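Local coordinates for protein uncharacterized metal-dependent hydrolase (Pyrococcus horikoshii, PDB 3IGH) that probably hydrolyses carbon-nitrogen bonds other than peptide bonds, as a member of the amidohydrolase family with its TIM-barrel fold, though its substrate is unknown, at residues A271-P279 with H314-D322; F328-H339 with L354-F364. All coordinates share one frame; numbering follows the deposited sequence.

Interaction 1. Residues A271-P279 with H314-D322; sequences ARTALLSKP and HAIGDKALD. With SO4 (sulfate ion), chain B.
Asp318 meets Ser277 with both carboxylate oxygens, although one of the two bonds depends on the conformer of the serine. In one of its two modelled conformers, OG of Ser277 donates to OD2 of Asp318 at 2.6 Å, on the syn lone pair, while the backbone N of Ser277 donates to OD1 of Asp318 at 3.1 Å, also from the syn side but 28° out of the carboxylate plane. With CG lying between its own backbone N and carbonyl carbon (chi1 70°), Asp318 turns its carboxylate toward the backbone of Leu276 and Ser277. An asparagine in its place would probably leave the N of Ser277, or its OG in this conformer, without an acceptor and would take away the charge that pairs with Arg344. Water 2 also donates to OD1 of Asp318.

Two residues before Ser277, the carbonyl O of Leu275 accepts from the N of Ala320 at 3.2 Å and, weakly, from the N of Lys319. The loop thus supplies a carbonyl to N-H groups in the first turn of the helix, just after the N-cap residue Gly317. CA of Gly317 comes within 3.2 Å of the same Leu275 oxygen.

Apolar contacts accompany these bonds. The Leu275 side chain lies obliquely across the aliphatic part of Lys319, CG to CB 3.9 Å, and its CB meets CB of Ala320. CB of Ala274 sits against CG2 of Ile316 at 3.7 Å.

Asp266 accepts from the backbone N atoms of both Leu275 and Gly317 through OD2, linking loop and helix start a second time. In this way the long loop between strand 256-264 and helix 294-305 is fastened where strand 310-315 passes into helix 318-331.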
loop_
_atom_site.group_PDB
_atom_site.type_symbol
_atom_site.label_atom_id
_atom_site.label_comp_id
_atom_site.label_asym_id
_atom_site.label_seq_id
_atom_site.Cartn_x
_atom_site.Cartn_y
_atom_site.Cartn_z
ATOM N N ALA A 271 0.512 2.505 -37.953
ATOM C CA ALA A 271 1.577 1.630 -38.413
ATOM C C ALA A 271 1.040 0.391 -39.134
ATOM O O ALA A 271 1.827 -0.431 -39.619
ATOM C CB ALA A 271 2.461 1.219 -37.228
ATOM N N ARG A 272 -0.290 0.276 -39.200
ATOM C CA ARG A 272 -1.002 -0.894 -39.756
ATOM C C ARG A 272 -0.687 -2.193 -38.997
ATOM O O ARG A 272 -0.622 -3.275 -39.583
ATOM C CB ARG A 272 -0.793 -1.061 -41.279
ATOM C CG ARG A 272 -1.124 0.195 -42.103
ATOM C CD ARG A 272 -1.134 -0.102 -43.602
ATOM N NE ARG A 272 -1.376 1.093 -44.414
ATOM C CZ ARG A 272 -0.436 1.969 -44.765
ATOM N NH1 ARG A 272 0.822 1.799 -44.382
ATOM N NH2 ARG A 272 -0.760 3.027 -45.498
ATOM N N THR A 273 -0.512 -2.068 -37.686
ATOM C CA THR A 273 -0.225 -3.212 -36.828
ATOM C C THR A 273 -1.420 -3.587 -35.954
ATOM O O THR A 273 -1.396 -4.614 -35.265
ATOM C CB THR A 273 1.043 -2.980 -35.982
ATOM O OG1 THR A 273 0.971 -1.693 -35.352
ATOM C CG2 THR A 273 2.285 -3.026 -36.870
ATOM N N ALA A 274 -2.472 -2.767 -36.010
ATOM C CA ALA A 274 -3.742 -3.089 -35.380
ATOM C C ALA A 274 -4.376 -4.251 -36.128
ATOM O O ALA A 274 -4.334 -4.299 -37.363
ATOM C CB ALA A 274 -4.678 -1.880 -35.363
ATOM N N LEU A 275 -4.954 -5.185 -35.380
ATOM C CA LEU A 275 -5.414 -6.453 -35.957
ATOM C C LEU A 275 -6.861 -6.395 -36.426
ATOM O O LEU A 275 -7.786 -6.297 -35.621
ATOM C CB LEU A 275 -5.216 -7.600 -34.951
ATOM C CG LEU A 275 -5.502 -9.022 -35.451
ATOM C CD1 LEU A 275 -4.504 -9.429 -36.536
ATOM C CD2 LEU A 275 -5.442 -9.988 -34.275
ATOM N N LEU A 276 -7.042 -6.490 -37.740
ATOM C CA LEU A 276 -8.349 -6.361 -38.378
ATOM C C LEU A 276 -8.883 -7.728 -38.836
ATOM O O LEU A 276 -8.098 -8.653 -39.026
ATOM C CB LEU A 276 -8.232 -5.428 -39.598
ATOM C CG LEU A 276 -7.559 -4.056 -39.448
ATOM C CD1 LEU A 276 -7.682 -3.227 -40.722
ATOM C CD2 LEU A 276 -8.156 -3.302 -38.282
ATOM N N SER A 277 -10.200 -7.845 -39.013
ATOM C CA SER A 277 -10.792 -9.086 -39.521
ATOM C C SER A 277 -10.697 -9.217 -41.052
ATOM O O SER A 277 -10.871 -10.311 -41.598
ATOM C CB SER A 277 -12.238 -9.250 -39.041
ATOM O OG SER A 277 -13.008 -8.092 -39.306
ATOM N N LYS A 278 -10.414 -8.106 -41.735
ATOM C CA LYS A 278 -10.186 -8.080 -43.193
ATOM C C LYS A 278 -8.980 -7.184 -43.450
ATOM O O LYS A 278 -8.682 -6.323 -42.619
ATOM C CB LYS A 278 -11.419 -7.553 -43.926
ATOM C CG LYS A 278 -12.513 -8.583 -44.112
ATOM C CD LYS A 278 -13.719 -7.978 -44.810
ATOM C CE LYS A 278 -14.897 -8.942 -44.827
ATOM N NZ LYS A 278 -16.151 -8.265 -45.270
ATOM N N PRO A 279 -8.254 -7.387 -44.574
ATOM C CA PRO A 279 -7.051 -6.570 -44.797
ATOM C C PRO A 279 -7.275 -5.050 -44.792
ATOM O O PRO A 279 -8.409 -4.589 -44.944
ATOM C CB PRO A 279 -6.551 -7.048 -46.165
ATOM C CG PRO A 279 -7.061 -8.460 -46.262
ATOM C CD PRO A 279 -8.432 -8.380 -45.652
ATOM N N HIS A 314 -5.182 -3.467 -24.210
ATOM C CA HIS A 314 -5.141 -2.662 -25.437
ATOM C C HIS A 314 -5.727 -3.481 -26.589
ATOM O O HIS A 314 -5.243 -4.581 -26.881
ATOM C CB HIS A 314 -3.672 -2.303 -25.698
ATOM C CG HIS A 314 -3.370 -1.766 -27.070
ATOM N ND1 HIS A 314 -2.789 -0.530 -27.263
ATOM C CD2 HIS A 314 -3.485 -2.320 -28.303
ATOM C CE1 HIS A 314 -2.592 -0.333 -28.554
ATOM N NE2 HIS A 314 -3.018 -1.398 -29.210
ATOM N N ALA A 315 -6.754 -2.940 -27.237
ATOM C CA ALA A 315 -7.296 -3.512 -28.480
ATOM C C ALA A 315 -7.756 -2.389 -29.405
ATOM O O ALA A 315 -8.741 -1.720 -29.126
ATOM C CB ALA A 315 -8.454 -4.461 -28.183
ATOM N N ILE A 316 -7.035 -2.191 -30.504
ATOM C CA ILE A 316 -7.377 -1.140 -31.463
ATOM C C ILE A 316 -8.206 -1.733 -32.618
ATOM O O ILE A 316 -9.314 -1.275 -32.891
ATOM C CB ILE A 316 -6.096 -0.368 -31.911
ATOM C CG1 ILE A 316 -5.599 0.481 -30.737
ATOM C CG2 ILE A 316 -6.373 0.548 -33.110
ATOM C CD1 ILE A 316 -4.381 1.354 -31.022
ATOM N N GLY A 317 -7.684 -2.770 -33.264
ATOM C CA GLY A 317 -8.386 -3.410 -34.381
ATOM C C GLY A 317 -9.599 -4.198 -33.929
ATOM O O GLY A 317 -9.715 -4.560 -32.749
ATOM N N ASP A 318 -10.515 -4.465 -34.857
ATOM C CA ASP A 318 -11.747 -5.164 -34.500
ATOM C C ASP A 318 -11.516 -6.646 -34.183
ATOM O O ASP A 318 -12.213 -7.212 -33.341
ATOM C CB ASP A 318 -12.826 -4.992 -35.576
ATOM C CG ASP A 318 -12.503 -5.731 -36.856
ATOM O OD1 ASP A 318 -11.481 -5.421 -37.512
ATOM O OD2 ASP A 318 -13.279 -6.640 -37.197
ATOM N N LYS A 319 -10.534 -7.263 -34.835
ATOM C CA LYS A 319 -10.188 -8.654 -34.502
ATOM C C LYS A 319 -9.465 -8.730 -33.155
ATOM O O LYS A 319 -9.668 -9.669 -32.394
ATOM C CB LYS A 319 -9.350 -9.315 -35.596
ATOM C CG LYS A 319 -9.182 -10.818 -35.408
ATOM C CD LYS A 319 -8.444 -11.456 -36.579
ATOM C CE LYS A 319 -8.762 -12.946 -36.642
ATOM N NZ LYS A 319 -8.195 -13.585 -37.863
ATOM N N ALA A 320 -8.637 -7.729 -32.863
ATOM C CA ALA A 320 -7.971 -7.629 -31.566
ATOM C C ALA A 320 -8.986 -7.551 -30.441
ATOM O O ALA A 320 -8.776 -8.118 -29.368
ATOM C CB ALA A 320 -7.104 -6.420 -31.531
ATOM N N LEU A 321 -10.080 -6.835 -30.696
ATOM C CA LEU A 321 -11.181 -6.746 -29.758
ATOM C C LEU A 321 -11.836 -8.108 -29.500
ATOM O O LEU A 321 -12.172 -8.416 -28.348
ATOM C CB LEU A 321 -12.218 -5.721 -30.225
ATOM C CG LEU A 321 -13.425 -5.520 -29.302
ATOM C CD1 LEU A 321 -12.996 -5.076 -27.899
ATOM C CD2 LEU A 321 -14.375 -4.516 -29.903
ATOM N N ASP A 322 -12.009 -8.910 -30.558
ATOM C CA ASP A 322 -12.493 -10.295 -30.412
ATOM C C ASP A 322 -11.598 -11.072 -29.450
ATOM O O ASP A 322 -12.096 -11.752 -28.556
ATOM C CB ASP A 322 -12.536 -11.039 -31.758
ATOM C CG ASP A 322 -13.653 -10.567 -32.676
ATOM O OD1 ASP A 322 -14.749 -10.233 -32.187
ATOM O OD2 ASP A 322 -13.437 -10.560 -33.910
HETATM S S SO4 B . -1.222 2.149 -25.369
HETATM O O1 SO4 B . -0.729 2.673 -24.111
HETATM O O2 SO4 B . -1.688 3.254 -26.192
HETATM O O3 SO4 B . -0.130 1.489 -26.072
HETATM O O4 SO4 B . -2.336 1.230 -25.109
HETATM O O HOH W 1 -7.718 -11.068 -40.055
HETATM O O HOH W 2 -11.839 -5.475 -40.333
#

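Interaction 2. Residues F328-H339 with L354-F364; sequences FETTGFPGRIEH and LKVRLSVQPHF. With SO4 (sulfate ion), chain E; SO4 (sulfate ion), chain B.
Backbone hydrogen bonds pair Arg336 to Glu338 with Arg357 to Ser359 in parallel: Ile337 N to Arg357 O at 2.8 Å and Ser359 N to Ile337 O, flanked by Arg357 N to Gly335 O and His339 N to Ser359 O.

Among charged groups, Arg357 bends at chi3 (-71°), bringing NH2 to a lone pair of Pro334 O at 2.9 Å, near the guanidinium plane; Arg336 CB lies over one face of that group. NH1 of Arg357 is hydrogen-bonded to Val450 O, and NH2 forms a salt bridge with Asp310. Arg336 and Glu338 form a side-on salt bridge, NE to OE2 at 2.8 Å and NH2 to OE1, beside Ser359 CB; Ser66 O and His67 are their further partners.

This is the beta-alpha-beta unit of strand 336-337, helix 345-354 and strand 357-360, part of the TIM barrel expected of the family.

Apolar contacts join Ile337 CB to Leu358 CD2 at 4.0 Å and Val356 CG1 to the Phe328 ring.

At the His339 ring, Gln361 OE1 stands over one face, water 5 bridges OE1 and ND1, and an offset T-shaped pair turns the edge toward the face of Phe364, planes at 85°. NE2 donates to sulfate B O2 at 2.9 Å.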
loop_
_atom_site.group_PDB
_atom_site.type_symbol
_atom_site.label_atom_id
_atom_site.label_comp_id
_atom_site.label_asym_id
_atom_site.label_seq_id
_atom_site.Cartn_x
_atom_site.Cartn_y
_atom_site.Cartn_z
ATOM N N PHE A 328 -11.558 -12.087 -21.595
ATOM C CA PHE A 328 -12.490 -11.739 -20.528
ATOM C C PHE A 328 -13.647 -12.747 -20.360
ATOM O O PHE A 328 -14.095 -13.011 -19.233
ATOM C CB PHE A 328 -12.985 -10.281 -20.686
ATOM C CG PHE A 328 -11.895 -9.239 -20.439
ATOM C CD1 PHE A 328 -10.889 -9.466 -19.504
ATOM C CD2 PHE A 328 -11.897 -8.029 -21.131
ATOM C CE1 PHE A 328 -9.893 -8.513 -19.265
ATOM C CE2 PHE A 328 -10.906 -7.071 -20.905
ATOM C CZ PHE A 328 -9.908 -7.306 -19.975
ATOM N N GLU A 329 -14.088 -13.344 -21.464
ATOM C CA GLU A 329 -15.132 -14.355 -21.396
ATOM C C GLU A 329 -14.637 -15.607 -20.676
ATOM O O GLU A 329 -15.298 -16.082 -19.749
ATOM C CB GLU A 329 -15.648 -14.720 -22.787
ATOM C CG GLU A 329 -16.816 -15.696 -22.752
ATOM C CD GLU A 329 -16.931 -16.541 -24.014
ATOM O OE1 GLU A 329 -17.799 -17.436 -24.033
ATOM O OE2 GLU A 329 -16.167 -16.320 -24.984
ATOM N N THR A 330 -13.455 -16.095 -21.062
ATOM C CA THR A 330 -12.861 -17.328 -20.533
ATOM C C THR A 330 -12.520 -17.228 -19.037
ATOM O O THR A 330 -12.658 -18.189 -18.277
ATOM C CB THR A 330 -11.588 -17.691 -21.351
ATOM O OG1 THR A 330 -11.935 -17.858 -22.732
ATOM C CG2 THR A 330 -10.937 -18.961 -20.856
ATOM N N THR A 331 -12.046 -16.053 -18.626
ATOM C CA THR A 331 -11.639 -15.858 -17.243
ATOM C C THR A 331 -12.834 -15.486 -16.371
ATOM O O THR A 331 -12.743 -15.505 -15.143
ATOM C CB THR A 331 -10.536 -14.790 -17.122
ATOM O OG1 THR A 331 -10.974 -13.566 -17.738
ATOM C CG2 THR A 331 -9.264 -15.275 -17.788
ATOM N N GLY A 332 -13.952 -15.161 -17.022
ATOM C CA GLY A 332 -15.148 -14.673 -16.351
ATOM C C GLY A 332 -14.951 -13.350 -15.636
ATOM O O GLY A 332 -15.648 -13.062 -14.674
ATOM N N PHE A 333 -13.995 -12.545 -16.099
ATOM C CA PHE A 333 -13.713 -11.270 -15.451
ATOM C C PHE A 333 -14.111 -10.098 -16.341
ATOM O O PHE A 333 -13.604 -9.983 -17.453
ATOM C CB PHE A 333 -12.234 -11.172 -15.043
ATOM C CG PHE A 333 -11.836 -9.812 -14.522
ATOM C CD1 PHE A 333 -12.377 -9.323 -13.336
ATOM C CD2 PHE A 333 -10.918 -9.024 -15.220
ATOM C CE1 PHE A 333 -12.026 -8.062 -12.851
ATOM C CE2 PHE A 333 -10.539 -7.765 -14.728
ATOM C CZ PHE A 333 -11.106 -7.283 -13.549
ATOM N N PRO A 334 -15.011 -9.222 -15.849
ATOM C CA PRO A 334 -15.341 -8.015 -16.605
ATOM C C PRO A 334 -14.203 -6.983 -16.496
ATOM O O PRO A 334 -14.232 -6.093 -15.643
ATOM C CB PRO A 334 -16.636 -7.531 -15.948
ATOM C CG PRO A 334 -16.572 -8.046 -14.555
ATOM C CD PRO A 334 -15.763 -9.309 -14.582
ATOM N N GLY A 335 -13.206 -7.127 -17.365
ATOM C CA GLY A 335 -12.046 -6.247 -17.361
ATOM C C GLY A 335 -12.268 -4.943 -18.103
ATOM O O GLY A 335 -13.403 -4.558 -18.399
ATOM N N ARG A 336 -11.176 -4.248 -18.389
ATOM C CA ARG A 336 -11.268 -3.023 -19.158
ATOM C C ARG A 336 -10.528 -3.154 -20.483
ATOM O O ARG A 336 -9.530 -3.876 -20.582
ATOM C CB ARG A 336 -10.830 -1.784 -18.340
ATOM C CG ARG A 336 -9.509 -1.896 -17.629
ATOM C CD ARG A 336 -9.152 -0.608 -16.861
ATOM N NE ARG A 336 -8.822 0.508 -17.748
ATOM C CZ ARG A 336 -8.473 1.725 -17.333
ATOM N NH1 ARG A 336 -8.390 2.005 -16.037
ATOM N NH2 ARG A 336 -8.202 2.665 -18.226
ATOM N N ILE A 337 -11.069 -2.496 -21.504
ATOM C CA ILE A 337 -10.432 -2.468 -22.809
ATOM C C ILE A 337 -9.989 -1.038 -23.104
ATOM O O ILE A 337 -10.731 -0.092 -22.873
ATOM C CB ILE A 337 -11.352 -3.053 -23.907
ATOM C CG1 ILE A 337 -11.383 -4.578 -23.786
ATOM C CG2 ILE A 337 -10.877 -2.670 -25.316
ATOM C CD1 ILE A 337 -12.692 -5.195 -24.216
ATOM N N GLU A 338 -8.750 -0.910 -23.576
ATOM C CA GLU A 338 -8.164 0.372 -23.920
ATOM C C GLU A 338 -8.277 0.595 -25.423
ATOM O O GLU A 338 -8.004 -0.324 -26.209
ATOM C CB GLU A 338 -6.697 0.417 -23.493
ATOM C CG GLU A 338 -6.447 -0.058 -22.059
ATOM C CD GLU A 338 -7.322 0.663 -21.040
ATOM O OE1 GLU A 338 -7.195 1.896 -20.901
ATOM O OE2 GLU A 338 -8.143 -0.008 -20.383
ATOM N N HIS A 339 -8.682 1.821 -25.782
ATOM C CA HIS A 339 -8.883 2.317 -27.150
ATOM C C HIS A 339 -10.240 1.951 -27.742
ATOM O O HIS A 339 -11.079 2.835 -27.978
ATOM C CB HIS A 339 -7.751 1.903 -28.098
ATOM C CG HIS A 339 -6.412 2.460 -27.731
ATOM N ND1 HIS A 339 -5.860 3.550 -28.367
ATOM C CD2 HIS A 339 -5.500 2.058 -26.813
ATOM C CE1 HIS A 339 -4.675 3.809 -27.842
ATOM N NE2 HIS A 339 -4.435 2.920 -26.894
ATOM N N LEU A 354 -20.624 -8.993 -21.590
ATOM C CA LEU A 354 -19.456 -9.267 -20.745
ATOM C C LEU A 354 -19.217 -8.197 -19.693
ATOM O O LEU A 354 -18.350 -8.356 -18.831
ATOM C CB LEU A 354 -18.194 -9.468 -21.601
ATOM C CG LEU A 354 -18.192 -10.688 -22.529
ATOM C CD1 LEU A 354 -16.992 -10.674 -23.459
ATOM C CD2 LEU A 354 -18.227 -11.981 -21.737
ATOM N N LYS A 355 -19.969 -7.100 -19.784
ATOM C CA LYS A 355 -19.925 -6.017 -18.800
ATOM C C LYS A 355 -18.542 -5.355 -18.703
ATOM O O LYS A 355 -18.143 -4.901 -17.633
ATOM C CB LYS A 355 -20.394 -6.510 -17.417
ATOM C CG LYS A 355 -21.857 -6.939 -17.350
ATOM C CD LYS A 355 -22.200 -7.416 -15.944
ATOM C CE LYS A 355 -23.682 -7.237 -15.634
ATOM N NZ LYS A 355 -24.535 -8.254 -16.306
ATOM N N VAL A 356 -17.824 -5.288 -19.822
ATOM C CA VAL A 356 -16.473 -4.721 -19.809
ATOM C C VAL A 356 -16.524 -3.197 -19.657
ATOM O O VAL A 356 -17.540 -2.560 -19.976
ATOM C CB VAL A 356 -15.619 -5.134 -21.044
ATOM C CG1 VAL A 356 -15.418 -6.650 -21.089
ATOM C CG2 VAL A 356 -16.234 -4.629 -22.342
ATOM N N ARG A 357 -15.440 -2.641 -19.123
ATOM C CA ARG A 357 -15.243 -1.198 -19.016
ATOM C C ARG A 357 -14.409 -0.729 -20.204
ATOM O O ARG A 357 -13.561 -1.464 -20.684
ATOM C CB ARG A 357 -14.533 -0.864 -17.699
ATOM C CG ARG A 357 -15.454 -0.949 -16.496
ATOM C CD ARG A 357 -14.688 -1.195 -15.204
ATOM N NE ARG A 357 -14.134 -2.544 -15.092
ATOM C CZ ARG A 357 -12.846 -2.812 -14.867
ATOM N NH1 ARG A 357 -11.977 -1.824 -14.738
ATOM N NH2 ARG A 357 -12.429 -4.066 -14.748
ATOM N N LEU A 358 -14.667 0.483 -20.695
ATOM C CA LEU A 358 -13.941 0.999 -21.859
ATOM C C LEU A 358 -13.278 2.343 -21.570
ATOM O O LEU A 358 -13.922 3.270 -21.089
ATOM C CB LEU A 358 -14.873 1.142 -23.075
ATOM C CG LEU A 358 -15.722 -0.045 -23.562
ATOM C CD1 LEU A 358 -16.678 0.396 -24.663
ATOM C CD2 LEU A 358 -14.852 -1.194 -24.061
ATOM N N SER A 359 -11.988 2.442 -21.883
ATOM C CA SER A 359 -11.283 3.715 -21.828
ATOM C C SER A 359 -10.947 4.151 -23.250
ATOM O O SER A 359 -10.205 3.474 -23.959
ATOM C CB SER A 359 -10.018 3.583 -20.981
ATOM O OG SER A 359 -9.260 4.767 -20.991
ATOM N N VAL A 360 -11.512 5.279 -23.668
ATOM C CA VAL A 360 -11.341 5.748 -25.042
ATOM C C VAL A 360 -10.630 7.095 -25.075
ATOM O O VAL A 360 -10.584 7.805 -24.070
ATOM C CB VAL A 360 -12.697 5.849 -25.798
ATOM C CG1 VAL A 360 -13.343 4.468 -25.954
ATOM C CG2 VAL A 360 -13.651 6.831 -25.131
ATOM N N GLN A 361 -10.088 7.444 -26.238
ATOM C CA GLN A 361 -9.281 8.656 -26.370
ATOM C C GLN A 361 -9.804 9.531 -27.515
ATOM O O GLN A 361 -9.313 9.432 -28.639
ATOM C CB GLN A 361 -7.809 8.297 -26.607
ATOM C CG GLN A 361 -7.097 7.541 -25.472
ATOM C CD GLN A 361 -7.448 6.066 -25.439
ATOM O OE1 GLN A 361 -7.601 5.432 -26.483
ATOM N NE2 GLN A 361 -7.607 5.518 -24.237
ATOM N N PRO A 362 -10.830 10.358 -27.245
ATOM C CA PRO A 362 -11.472 11.169 -28.300
ATOM C C PRO A 362 -10.565 12.063 -29.151
ATOM O O PRO A 362 -10.860 12.260 -30.326
ATOM C CB PRO A 362 -12.511 11.990 -27.528
ATOM C CG PRO A 362 -12.853 11.105 -26.352
ATOM C CD PRO A 362 -11.524 10.512 -25.951
ATOM N N HIS A 363 -9.461 12.564 -28.599
ATOM C CA HIS A 363 -8.553 13.396 -29.392
ATOM C C HIS A 363 -7.849 12.664 -30.549
ATOM O O HIS A 363 -7.327 13.311 -31.461
ATOM C CB HIS A 363 -7.569 14.179 -28.514
ATOM C CG HIS A 363 -7.028 15.408 -29.179
ATOM N ND1 HIS A 363 -5.848 15.408 -29.888
ATOM C CD2 HIS A 363 -7.528 16.662 -29.280
ATOM C CE1 HIS A 363 -5.629 16.615 -30.377
ATOM N NE2 HIS A 363 -6.635 17.394 -30.026
ATOM N N PHE A 364 -7.863 11.324 -30.531
ATOM C CA PHE A 364 -7.393 10.525 -31.677
ATOM C C PHE A 364 -8.165 10.826 -32.973
ATOM O O PHE A 364 -7.608 10.688 -34.052
ATOM C CB PHE A 364 -7.465 9.015 -31.391
ATOM C CG PHE A 364 -6.272 8.459 -30.631
ATOM C CD1 PHE A 364 -5.960 8.898 -29.349
ATOM C CD2 PHE A 364 -5.472 7.472 -31.204
ATOM C CE1 PHE A 364 -4.863 8.357 -28.644
ATOM C CE2 PHE A 364 -4.379 6.941 -30.515
ATOM C CZ PHE A 364 -4.078 7.385 -29.231
HETATM S S SO4 E . -6.756 20.772 -31.357
HETATM O O1 SO4 E . -6.353 22.099 -30.906
HETATM O O2 SO4 E . -7.623 20.892 -32.527
HETATM O O3 SO4 E . -5.571 19.984 -31.678
HETATM O O4 SO4 E . -7.502 20.103 -30.297
HETATM S S SO4 B . -1.222 2.149 -25.369
HETATM O O1 SO4 B . -0.729 2.673 -24.111
HETATM O O2 SO4 B . -1.688 3.254 -26.192
HETATM O O3 SO4 B . -0.130 1.489 -26.072
HETATM O O4 SO4 B . -2.336 1.230 -25.109
HETATM O O HOH W 3 -16.257 -4.096 -14.136
HETATM O O HOH W 4 -10.495 5.567 -28.351
HETATM O O HOH W 5 -7.785 5.550 -29.346
#

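Overall arrangement
Interaction 1 precedes interaction 2 along the chain, their centres 15 Å apart, and helix 318-331 serves both: its first turn holds the loop, its last turn leads, through loop 332-335, to strand 336-337. Strands 310-315 and 336-337 are neighbours, and N of Ala315 lies 3.1 Å from O of Glu338, a probable hydrogen bond. CG1 of Ile316 packs on CG of His339 at 3.7 Å. Sulfate B joins the two contacts: it accepts from ND1 of His314 at 2.8 Å and from NE2 of His339, and is also bound by His67 and Lys262. Probably from the crystallisation liquor, this anion occupies a histidine-rich pocket consistent with the metal-binding centre of amidohydrolases.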